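PDB 4JBM: interferon-inducible protein AIM2 from Mus musculus, which senses double-stranded DNA in the cytosol, binding it through its HIN domain, the part in this structure, and mediates activation of the AIM2 inflammasome that leads to pyroptosis. Local coordinates for residues Arg95-Arg99 with Asn113-Lys117; Met139-Leu144 with Ile172-Ser176. All blocks are in the same frame, centred on the assembly; numbering follows the deposited sequence.

In the fold
Both contacts belong to the second half of this HIN domain, whose two mixed sheets follow one another along the chain as two OB folds. Contact 1 comes first: the loop between helices 88-95 and 100-103 meets strand 111-123 and the bound DNA. Contact 2 follows, pairing strands 137-144 and 171-175, and its nearest atom lies about 12 Å from the DNA. The contact centres are 14 Å apart and their nearest atoms about 4 Å apart, without touching, yet both involve the second sheet. Contact 1 sets a DNA-binding loop against the barrel, while contact 2 joins two of the barrel's strands.

Contact 1 of 2, residues Arg95-Arg99 with Asn113-Lys117; sequences RETPR and NGLFK. With nucleotides of chain D.
The T97 hydroxyl bridges L115 of the strand and a DNA phosphate. Its OG1 accepts a hydrogen bond from L115 N at 2.9 Å and donates one to OP1 of nucleotide DG2 of chain D at 2.7 Å. The backbone supplies a second hold on the phosphate: T97 N lies 2.8 Å from OP2 of the same DG2, with a nearly straight N-H...O angle of 176°. A threonine suits this place because its small branched side chain can reach strand and phosphate together; the L115 N-H probably helps to orient the hydroxyl, one of the two groups that hold the phosphate. Another backbone atom is used by R99, whose NH2 gives a hydrogen bond to T97 O, 2.9 Å away. The acceptor lies close to the guanidinium plane, whereas the donor sits above the carbonyl plane. R99 also packs on a DNA phosphate and has a weak, long ion pair with D134.

The apolar branch turns to the barrel. With CG2 anti to the backbone N and OG1 beside it (chi1 -62°), the methyl sits over one face of the F116 ring, 3.8 Å from CG2 to the ring centroid, a CH-pi contact. The ring reaches I158 and L160 beyond. P98 adds its CD against N113 O at 3.5 Å, a rigid residue well suited to an extended loop. G114 has backbone angles that call for glycine, and its lack of a side chain leaves room for the T97 methyl.

Main-chain N-H and hydroxyl together clasping one backbone phosphate, beside the first strand of an OB barrel, is consistent with HIN-domain recognition of DNA through its sugar-phosphate backbone rather than its bases.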
loop_
_atom_site.group_PDB
_atom_site.type_symbol
_atom_site.label_atom_id
_atom_site.label_comp_id
_atom_site.label_asym_id
_atom_site.label_seq_id
_atom_site.Cartn_x
_atom_site.Cartn_y
_atom_site.Cartn_z
ATOM N N ARG A 95 9.715 3.561 1.319
ATOM C CA ARG A 95 9.633 2.157 1.695
ATOM C C ARG A 95 9.259 1.908 3.149
ATOM O O ARG A 95 8.895 0.790 3.511
ATOM C CB ARG A 95 10.959 1.452 1.386
ATOM C CG ARG A 95 11.347 1.429 -0.094
ATOM C CD ARG A 95 10.402 0.554 -0.909
ATOM N NE ARG A 95 10.472 -0.869 -0.549
ATOM C CZ ARG A 95 11.339 -1.737 -1.071
ATOM N NH1 ARG A 95 12.230 -1.339 -1.973
ATOM N NH2 ARG A 95 11.322 -3.007 -0.696
ATOM N N GLU A 96 9.333 2.933 3.995
ATOM C CA GLU A 96 9.168 2.668 5.420
ATOM C C GLU A 96 7.694 2.664 5.845
ATOM O O GLU A 96 6.837 3.281 5.207
ATOM C CB GLU A 96 10.003 3.643 6.260
ATOM C CG GLU A 96 9.460 5.058 6.344
ATOM C CD GLU A 96 10.419 5.982 7.068
ATOM O OE1 GLU A 96 11.548 5.539 7.371
ATOM O OE2 GLU A 96 10.054 7.151 7.325
ATOM N N THR A 97 7.412 1.893 6.888
ATOM C CA THR A 97 6.084 1.785 7.471
ATOM C C THR A 97 5.828 2.981 8.385
ATOM O O THR A 97 6.553 3.185 9.359
ATOM C CB THR A 97 5.966 0.508 8.303
ATOM O OG1 THR A 97 6.164 -0.639 7.457
ATOM C CG2 THR A 97 4.596 0.440 8.993
ATOM N N PRO A 98 4.792 3.773 8.080
ATOM C CA PRO A 98 4.516 4.987 8.858
ATOM C C PRO A 98 4.186 4.652 10.317
ATOM O O PRO A 98 3.645 3.579 10.587
ATOM C CB PRO A 98 3.284 5.576 8.154
ATOM C CG PRO A 98 3.297 4.980 6.758
ATOM C CD PRO A 98 3.844 3.598 6.962
ATOM N N ARG A 99 4.537 5.545 11.244
ATOM C CA ARG A 99 4.151 5.389 12.649
ATOM C C ARG A 99 2.642 5.667 12.823
ATOM O O ARG A 99 2.031 6.338 11.995
ATOM C CB ARG A 99 4.995 6.311 13.545
ATOM C CG ARG A 99 6.490 5.969 13.587
ATOM C CD ARG A 99 6.725 4.527 14.002
ATOM N NE ARG A 99 6.796 3.651 12.837
ATOM C CZ ARG A 99 6.788 2.327 12.889
ATOM N NH1 ARG A 99 6.741 1.700 14.062
ATOM N NH2 ARG A 99 6.840 1.631 11.763
ATOM N N ASN A 113 0.648 1.652 3.156
ATOM C CA ASN A 113 1.243 0.328 3.045
ATOM C C ASN A 113 2.177 0.179 4.244
ATOM O O ASN A 113 2.607 1.185 4.809
ATOM C CB ASN A 113 2.052 0.187 1.756
ATOM C CG ASN A 113 1.273 0.591 0.519
ATOM O OD1 ASN A 113 0.702 -0.246 -0.172
ATOM N ND2 ASN A 113 1.281 1.881 0.215
ATOM N N GLY A 114 2.508 -1.051 4.626
ATOM C CA GLY A 114 3.424 -1.246 5.733
ATOM C C GLY A 114 3.259 -2.550 6.485
ATOM O O GLY A 114 2.398 -3.375 6.162
ATOM N N LEU A 115 4.078 -2.704 7.519
ATOM C CA LEU A 115 4.143 -3.924 8.311
ATOM C C LEU A 115 3.813 -3.571 9.744
ATOM O O LEU A 115 4.468 -2.726 10.341
ATOM C CB LEU A 115 5.558 -4.526 8.237
ATOM C CG LEU A 115 5.743 -5.845 8.990
ATOM C CD1 LEU A 115 4.929 -6.984 8.340
ATOM C CD2 LEU A 115 7.225 -6.209 9.102
ATOM N N PHE A 116 2.808 -4.229 10.312
ATOM C CA PHE A 116 2.308 -3.814 11.611
ATOM C C PHE A 116 2.167 -4.951 12.603
ATOM O O PHE A 116 1.616 -5.995 12.276
ATOM C CB PHE A 116 0.959 -3.097 11.455
ATOM C CG PHE A 116 1.008 -1.891 10.560
ATOM C CD1 PHE A 116 1.362 -0.647 11.070
ATOM C CD2 PHE A 116 0.683 -1.990 9.218
ATOM C CE1 PHE A 116 1.380 0.479 10.261
ATOM C CE2 PHE A 116 0.703 -0.865 8.387
ATOM C CZ PHE A 116 1.059 0.372 8.911
ATOM N N LYS A 117 2.657 -4.725 13.821
ATOM C CA LYS A 117 2.480 -5.667 14.914
ATOM C C LYS A 117 1.036 -5.581 15.382
ATOM O O LYS A 117 0.503 -4.481 15.585
ATOM C CB LYS A 117 3.397 -5.337 16.098
ATOM C CG LYS A 117 4.894 -5.501 15.863
ATOM C CD LYS A 117 5.663 -5.085 17.104
ATOM C CE LYS A 117 5.564 -3.579 17.331
ATOM N NZ LYS A 117 6.168 -2.760 16.230
ATOM P P DG D 2 9.631 -0.992 8.269
ATOM O OP1 DG D 2 8.387 -1.748 8.547
ATOM O OP2 DG D 2 9.605 0.476 8.030
ATOM O "O5'" DG D 2 10.609 -1.239 9.505
ATOM C "C5'" DG D 2 10.877 -2.568 9.904
ATOM C "C4'" DG D 2 11.671 -2.562 11.193
ATOM O "O4'" DG D 2 13.040 -2.209 10.901
ATOM C "C3'" DG D 2 11.201 -1.586 12.258
ATOM O "O3'" DG D 2 11.352 -2.250 13.508
ATOM C "C2'" DG D 2 12.102 -0.365 12.077
ATOM C "C1'" DG D 2 13.390 -1.019 11.586
ATOM N N9 DG D 2 14.206 -0.240 10.651
ATOM C C8 DG D 2 13.827 0.382 9.488
ATOM N N7 DG D 2 14.810 0.986 8.871
ATOM C C5 DG D 2 15.926 0.739 9.684
ATOM C C6 DG D 2 17.288 1.146 9.552
ATOM O O6 DG D 2 17.791 1.818 8.650
ATOM N N1 DG D 2 18.097 0.689 10.594
ATOM C C2 DG D 2 17.613 -0.040 11.646
ATOM N N2 DG D 2 18.541 -0.365 12.540
ATOM N N3 DG D 2 16.350 -0.435 11.799
ATOM C C4 DG D 2 15.561 -0.005 10.782
ATOM O "O5'" DG D 1 12.180 -2.640 2.753
ATOM C "C5'" DG D 1 11.651 -1.593 3.555
ATOM C "C4'" DG D 1 11.455 -2.071 4.976
ATOM O "O4'" DG D 1 12.733 -2.466 5.535
ATOM C "C3'" DG D 1 10.899 -1.055 5.954
ATOM O "O3'" DG D 1 10.352 -1.756 7.047
ATOM C "C2'" DG D 1 12.175 -0.322 6.348
ATOM C "C1'" DG D 1 13.155 -1.487 6.485
ATOM N N9 DG D 1 14.556 -1.113 6.222
ATOM C C8 DG D 1 15.053 -0.350 5.193
ATOM N N7 DG D 1 16.355 -0.188 5.220
ATOM C C5 DG D 1 16.750 -0.871 6.357
ATOM C C6 DG D 1 18.035 -1.052 6.924
ATOM O O6 DG D 1 19.104 -0.633 6.497
ATOM N N1 DG D 1 18.017 -1.807 8.096
ATOM C C2 DG D 1 16.864 -2.335 8.624
ATOM N N2 DG D 1 17.006 -3.045 9.747
ATOM N N3 DG D 1 15.654 -2.173 8.100
ATOM C C4 DG D 1 15.661 -1.442 6.975
#

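Contact 2 of 2, residues Met139-Leu144 with Ile172-Ser176; sequences MEVLVL and IQLKS
Residues 139-144 and 172-175 pair as parallel strands, their short axes 4.5 Å apart and inclined by 37°. In the ladder L174 N bonds to E140 O, L142 N to L174 O (a link suspiciously short as modelled), and S176 N to L142 O, the usual alternation of parallel strands, with V141 set beside L174 and L142 beside K175.

S176 prolongs the ladder with its side chain. Its OG lies between the backbone N and the carbonyl carbon (chi1 59°), a turn that brings it back to the neighbouring strand: OG donates to L142 O at 3.1 Å, in the carbonyl plane and on a lone pair, and accepts from L144 N at 3.0 Å. L142 O thus takes two bonds, the other from S176 N. Serine is short enough for its hydroxyl to bridge these backbone groups.

On one face V141 CG2 packs against L174 CB at 3.9 Å, and the extended, unbranched M139 crosses the leucine at about a right angle, its CE 3.7 Å from L174 CD2. I100 and L103 of the short helix and L160 continue this apolar layer. The other face is more polar: Q173 NE2 makes a weak bond to E140 OE1, amide and carboxylate planes 65° apart, while Q173 OE1 comes 3.7 Å from L142 CD2.

This parallel pairing is the one that closes an OB barrel between its third and fifth strands. Its chemistry is split: main-chain bonds and the S176 hydroxyl set the alignment, apolar side chains fill the inner face, and the E140-Q173 pair probably adds little strength.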
loop_
_atom_site.group_PDB
_atom_site.type_symbol
_atom_site.label_atom_id
_atom_site.label_comp_id
_atom_site.label_asym_id
_atom_site.label_seq_id
_atom_site.Cartn_x
_atom_site.Cartn_y
_atom_site.Cartn_z
ATOM N N MET A 139 -3.934 1.493 17.268
ATOM C CA MET A 139 -4.848 1.804 16.181
ATOM C C MET A 139 -5.585 0.548 15.767
ATOM O O MET A 139 -5.261 -0.541 16.225
ATOM C CB MET A 139 -4.066 2.391 15.000
ATOM C CG MET A 139 -4.882 3.236 14.040
ATOM S SD MET A 139 -3.858 3.790 12.666
ATOM C CE MET A 139 -5.045 4.841 11.817
ATOM N N GLU A 140 -6.607 0.703 14.936
ATOM C CA GLU A 140 -7.386 -0.446 14.503
ATOM C C GLU A 140 -7.358 -0.583 12.983
ATOM O O GLU A 140 -7.346 0.407 12.252
ATOM C CB GLU A 140 -8.803 -0.352 15.059
ATOM C CG GLU A 140 -8.829 -0.301 16.582
ATOM C CD GLU A 140 -10.223 -0.480 17.157
ATOM O OE1 GLU A 140 -11.144 0.246 16.726
ATOM O OE2 GLU A 140 -10.397 -1.344 18.044
ATOM N N VAL A 141 -7.303 -1.819 12.510
ATOM C CA VAL A 141 -7.228 -2.058 11.084
ATOM C C VAL A 141 -8.415 -2.889 10.715
ATOM O O VAL A 141 -8.549 -4.026 11.163
ATOM C CB VAL A 141 -5.940 -2.795 10.690
ATOM C CG1 VAL A 141 -5.985 -3.192 9.218
ATOM C CG2 VAL A 141 -4.752 -1.918 10.961
ATOM N N LEU A 142 -9.285 -2.299 9.906
ATOM C CA LEU A 142 -10.558 -2.907 9.570
ATOM C C LEU A 142 -10.475 -3.643 8.246
ATOM O O LEU A 142 -10.321 -3.029 7.197
ATOM C CB LEU A 142 -11.626 -1.813 9.519
ATOM C CG LEU A 142 -13.064 -2.100 9.088
ATOM C CD1 LEU A 142 -13.693 -3.157 9.973
ATOM C CD2 LEU A 142 -13.846 -0.801 9.167
ATOM N N VAL A 143 -10.578 -4.963 8.296
ATOM C CA VAL A 143 -10.561 -5.753 7.077
ATOM C C VAL A 143 -11.977 -6.301 6.879
ATOM O O VAL A 143 -12.452 -7.115 7.670
ATOM C CB VAL A 143 -9.544 -6.903 7.163
ATOM C CG1 VAL A 143 -9.739 -7.885 6.013
ATOM C CG2 VAL A 143 -8.120 -6.353 7.180
ATOM N N LEU A 144 -12.699 -5.811 5.888
ATOM C CA LEU A 144 -14.044 -6.314 5.627
ATOM C C LEU A 144 -14.084 -7.669 4.948
ATOM O O LEU A 144 -13.245 -7.992 4.133
ATOM C CB LEU A 144 -14.871 -5.292 4.870
ATOM C CG LEU A 144 -15.034 -4.018 5.683
ATOM C CD1 LEU A 144 -15.928 -3.006 5.011
ATOM C CD2 LEU A 144 -15.571 -4.310 7.064
ATOM N N ILE A 172 -10.188 6.978 14.319
ATOM C CA ILE A 172 -9.575 6.907 13.002
ATOM C C ILE A 172 -8.861 5.568 12.892
ATOM O O ILE A 172 -8.027 5.230 13.732
ATOM C CB ILE A 172 -8.575 8.053 12.776
ATOM C CG1 ILE A 172 -9.054 9.324 13.479
ATOM C CG2 ILE A 172 -8.362 8.294 11.293
ATOM C CD1 ILE A 172 -8.094 10.482 13.377
ATOM N N GLN A 173 -9.195 4.801 11.863
ATOM C CA GLN A 173 -8.690 3.446 11.722
ATOM C C GLN A 173 -8.019 3.297 10.372
ATOM O O GLN A 173 -7.904 4.257 9.618
ATOM C CB GLN A 173 -9.845 2.441 11.796
ATOM C CG GLN A 173 -10.820 2.649 12.950
ATOM C CD GLN A 173 -11.967 1.648 12.937
ATOM O OE1 GLN A 173 -12.485 1.289 11.879
ATOM N NE2 GLN A 173 -12.348 1.174 14.118
ATOM N N LEU A 174 -7.592 2.081 10.066
ATOM C CA LEU A 174 -7.102 1.768 8.737
ATOM C C LEU A 174 -8.106 0.798 8.154
ATOM O O LEU A 174 -8.481 -0.187 8.790
ATOM C CB LEU A 174 -5.689 1.165 8.781
ATOM C CG LEU A 174 -4.621 2.101 9.339
ATOM C CD1 LEU A 174 -3.260 1.422 9.403
ATOM C CD2 LEU A 174 -4.542 3.348 8.483
ATOM N N LYS A 175 -8.544 1.086 6.938
ATOM C CA LYS A 175 -9.618 0.333 6.315
ATOM C C LYS A 175 -9.126 -0.345 5.054
ATOM O O LYS A 175 -8.415 0.257 4.261
ATOM C CB LYS A 175 -10.794 1.277 5.996
ATOM C CG LYS A 175 -12.015 0.615 5.358
ATOM C CD LYS A 175 -13.253 1.522 5.413
ATOM C CE LYS A 175 -14.262 1.170 4.320
ATOM N NZ LYS A 175 -15.511 1.987 4.401
ATOM N N SER A 176 -9.478 -1.616 4.903
ATOM C CA SER A 176 -9.285 -2.329 3.653
ATOM C C SER A 176 -10.265 -1.801 2.617
ATOM O O SER A 176 -11.413 -1.486 2.941
ATOM C CB SER A 176 -9.535 -3.820 3.837
ATOM O OG SER A 176 -10.854 -4.056 4.300
HETATM O O HOH W 1 -8.306 3.182 15.798
#